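Local coordinates for protein glucose dehydrogenase (Haloferax mediterranei, PDB 2B5W) that is a zinc-dependent enzyme that oxidises D-glucose and several other aldose sugars, using NAD(+) or, preferably, NADP(+) as electron acceptor, at residues 223-226 and 227-231. The protein carries 1 engineered substitution. Sequence-based numbering, arbitrary orientation.
With NAP (NADP nicotinamide-adenine-dinucleotide phosphate), chain I.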
loop_
_atom_site.group_PDB
_atom_site.type_symbol
_atom_site.label_atom_id
_atom_site.label_comp_id
_atom_site.label_asym_id
_atom_site.label_seq_id
_atom_site.Cartn_x
_atom_site.Cartn_y
_atom_site.Cartn_z
ATOM N N ALA A 223 24.311 -11.319 -0.896
ATOM C CA ALA A 223 23.526 -10.409 -0.071
ATOM C C ALA A 223 24.207 -10.177 1.271
ATOM O O ALA A 223 25.066 -10.948 1.705
ATOM C CB ALA A 223 22.085 -10.960 0.114
ATOM N N THR A 224 23.823 -9.091 1.926
ATOM C CA THR A 224 24.340 -8.761 3.236
ATOM C C THR A 224 23.432 -9.283 4.326
ATOM O O THR A 224 22.211 -8.995 4.358
ATOM C CB THR A 224 24.469 -7.240 3.371
ATOM O OG1 THR A 224 25.469 -6.727 2.477
ATOM C CG2 THR A 224 24.895 -6.860 4.799
ATOM N N TYR A 225 24.021 -10.008 5.272
ATOM C CA TYR A 225 23.336 -10.513 6.445
ATOM C C TYR A 225 23.232 -9.439 7.516
ATOM O O TYR A 225 24.241 -8.853 7.932
ATOM C CB TYR A 225 24.016 -11.794 7.004
ATOM C CG TYR A 225 23.547 -12.200 8.385
ATOM C CD1 TYR A 225 22.203 -12.445 8.655
ATOM C CD2 TYR A 225 24.440 -12.334 9.462
ATOM C CE1 TYR A 225 21.768 -12.803 9.921
ATOM C CE2 TYR A 225 24.009 -12.684 10.704
ATOM C CZ TYR A 225 22.665 -12.925 10.955
ATOM O OH TYR A 225 22.225 -13.288 12.197
ATOM N N VAL A 226 22.004 -9.126 7.894
ATOM C CA VAL A 226 21.711 -8.135 8.932
ATOM C C VAL A 226 21.173 -8.866 10.144
ATOM O O VAL A 226 20.088 -9.436 10.159
ATOM C CB VAL A 226 20.711 -7.037 8.434
ATOM C CG1 VAL A 226 20.523 -5.974 9.528
ATOM C CG2 VAL A 226 21.200 -6.422 7.169
ATOM N N ASP A 227 21.978 -8.874 11.207
ATOM C CA ASP A 227 21.585 -9.478 12.443
ATOM C C ASP A 227 20.822 -8.440 13.241
ATOM O O ASP A 227 21.371 -7.414 13.571
ATOM C CB ASP A 227 22.857 -9.892 13.196
ATOM C CG ASP A 227 22.591 -10.529 14.517
ATOM O OD1 ASP A 227 21.448 -10.585 15.043
ATOM O OD2 ASP A 227 23.558 -11.090 15.136
ATOM N N SER A 228 19.549 -8.706 13.485
ATOM C CA SER A 228 18.646 -7.755 14.113
ATOM C C SER A 228 19.003 -7.455 15.566
ATOM O O SER A 228 18.555 -6.463 16.120
ATOM C CB SER A 228 17.224 -8.259 14.061
ATOM O OG SER A 228 16.996 -9.430 14.801
ATOM N N ARG A 229 19.775 -8.346 16.175
ATOM C CA ARG A 229 20.292 -8.114 17.543
ATOM C C ARG A 229 21.352 -7.014 17.577
ATOM O O ARG A 229 21.595 -6.390 18.608
ATOM C CB ARG A 229 20.839 -9.418 18.080
ATOM C CG ARG A 229 19.792 -10.549 18.167
ATOM C CD ARG A 229 20.356 -11.881 18.491
ATOM N NE ARG A 229 21.323 -12.269 17.477
ATOM C CZ ARG A 229 22.157 -13.282 17.592
ATOM N NH1 ARG A 229 22.132 -14.050 18.667
ATOM N NH2 ARG A 229 23.000 -13.543 16.603
ATOM N N GLN A 230 21.998 -6.790 16.452
ATOM C CA GLN A 230 22.957 -5.720 16.251
ATOM C C GLN A 230 22.367 -4.466 15.623
ATOM O O GLN A 230 22.669 -3.334 16.053
ATOM C CB GLN A 230 24.055 -6.209 15.335
ATOM C CG GLN A 230 24.845 -7.374 15.884
ATOM C CD GLN A 230 25.609 -6.995 17.128
ATOM O OE1 GLN A 230 26.214 -5.917 17.187
ATOM N NE2 GLN A 230 25.557 -7.851 18.134
ATOM N N THR A 231 21.570 -4.668 14.574
ATOM C CA THR A 231 21.016 -3.594 13.784
ATOM C C THR A 231 19.521 -3.813 13.615
ATOM O O THR A 231 19.114 -4.616 12.780
ATOM C CB THR A 231 21.676 -3.558 12.412
ATOM O OG1 THR A 231 23.096 -3.420 12.546
ATOM C CG2 THR A 231 21.221 -2.323 11.624
HETATM P PA NAP I . 9.826 -19.449 9.635
HETATM O O1A NAP I . 9.325 -19.558 10.995
HETATM O O2A NAP I . 10.553 -20.712 9.151
HETATM O O5B NAP I . 10.834 -18.245 9.489
HETATM C C5B NAP I . 10.723 -17.028 10.176
HETATM C C4B NAP I . 12.169 -16.620 10.352
HETATM O O4B NAP I . 12.185 -15.291 10.821
HETATM C C3B NAP I . 12.939 -17.492 11.362
HETATM O O3B NAP I . 14.085 -18.109 10.797
HETATM C C2B NAP I . 13.308 -16.512 12.477
HETATM O O2B NAP I . 14.617 -16.668 13.000
HETATM C C1B NAP I . 13.202 -15.172 11.790
HETATM N N9A NAP I . 12.845 -14.123 12.726
HETATM C C8A NAP I . 11.717 -14.067 13.512
HETATM N N7A NAP I . 11.767 -12.937 14.243
HETATM C C5A NAP I . 12.949 -12.293 13.961
HETATM C C6A NAP I . 13.546 -11.109 14.406
HETATM N N6A NAP I . 13.002 -10.335 15.368
HETATM N N1A NAP I . 14.766 -10.734 13.893
HETATM C C2A NAP I . 15.396 -11.490 12.927
HETATM N N3A NAP I . 14.821 -12.666 12.479
HETATM C C4A NAP I . 13.617 -13.045 12.976
HETATM O O3 NAP I . 8.626 -19.300 8.597
HETATM P PN NAP I . 8.599 -19.302 6.978
HETATM O O1N NAP I . 9.820 -18.679 6.392
HETATM O O2N NAP I . 8.091 -20.596 6.422
HETATM O O5D NAP I . 7.440 -18.204 7.062
HETATM C C5D NAP I . 7.747 -16.849 7.326
HETATM C C4D NAP I . 6.488 -16.077 7.717
HETATM O O4D NAP I . 5.617 -16.050 6.582
HETATM C C3D NAP I . 5.696 -16.715 8.860
HETATM O O3D NAP I . 5.205 -15.730 9.747
HETATM C C2D NAP I . 4.564 -17.432 8.131
HETATM O O2D NAP I . 3.420 -17.687 8.903
HETATM C C1D NAP I . 4.310 -16.468 6.972
HETATM N N1N NAP I . 3.730 -17.051 5.756
HETATM C C2N NAP I . 2.716 -16.330 5.205
HETATM C C3N NAP I . 2.169 -16.735 4.021
HETATM C C7N NAP I . 1.188 -15.784 3.400
HETATM O O7N NAP I . 0.531 -16.355 2.314
HETATM N N7N NAP I . 1.026 -14.533 3.911
HETATM C C4N NAP I . 2.591 -17.901 3.369
HETATM C C5N NAP I . 3.635 -18.620 3.938
HETATM C C6N NAP I . 4.224 -18.170 5.129
HETATM P P2B NAP I . 14.928 -17.646 14.299
HETATM O O1X NAP I . 14.712 -19.035 13.986
HETATM O O2X NAP I . 16.397 -17.304 14.622
HETATM O O3X NAP I . 14.025 -17.222 15.463
#
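Tyr225 and Asp227 project alongside each other where a strand runs out into a turn, a worked example of how one carboxylate can organise the end of a strand beside a cofactor. Tyr225 OH lies 3.6 Å from Asp227 CB. The ring and carboxylate planes differ by 24°, and the backbone N of Asp227 sits above the Tyr225 ring, over its centre. That hydroxyl finds its hydrogen-bond partner in the backbone O of Arg208. On the other flank, Val226 CG1 packs 3.9 Å from Thr231 CB and also lies near Thr231 O, a van der Waals contact across the turn.

The carboxylate itself is gripped three times by Arg229. Its OD1 accepts from Arg229 N at 3.0 Å, the amide approaching from above the carboxylate plane to form an Asx turn. Through its syn lone pair OD1 takes an almost straight bond (177°) from Arg229 NE, with OD1 lying in the guanidinium plane. Arg229 NH2 completes this side-on salt bridge at 2.9 Å from Asp227 OD2, a more tilted and bent bond, and has a second acidic partner in Asp209. Asp227 CG stands anti to the backbone N (chi1 179°), which carries the carboxylate carbon to the edge of the guanidinium. With an alanine here, the guanidinium would probably lose its two-pronged hold and the amide of Arg229 its acceptor, making the turn less firmly fixed. Backbone bonds from Gln230 N and Thr231 N to Asp227 O tighten the same bend.

Between the two ionic partners, Ser228 sends OG to N1A of the NADP adenine, 2.7 Å away, so the turn helps to form the cofactor site. Within this chain, strand 224-227 is an outermost strand of the Rossmann-type parallel sheet, paired with strand 201-206; Tyr225 rests on helix 213-220, while Thr231 packs on helix 236-239.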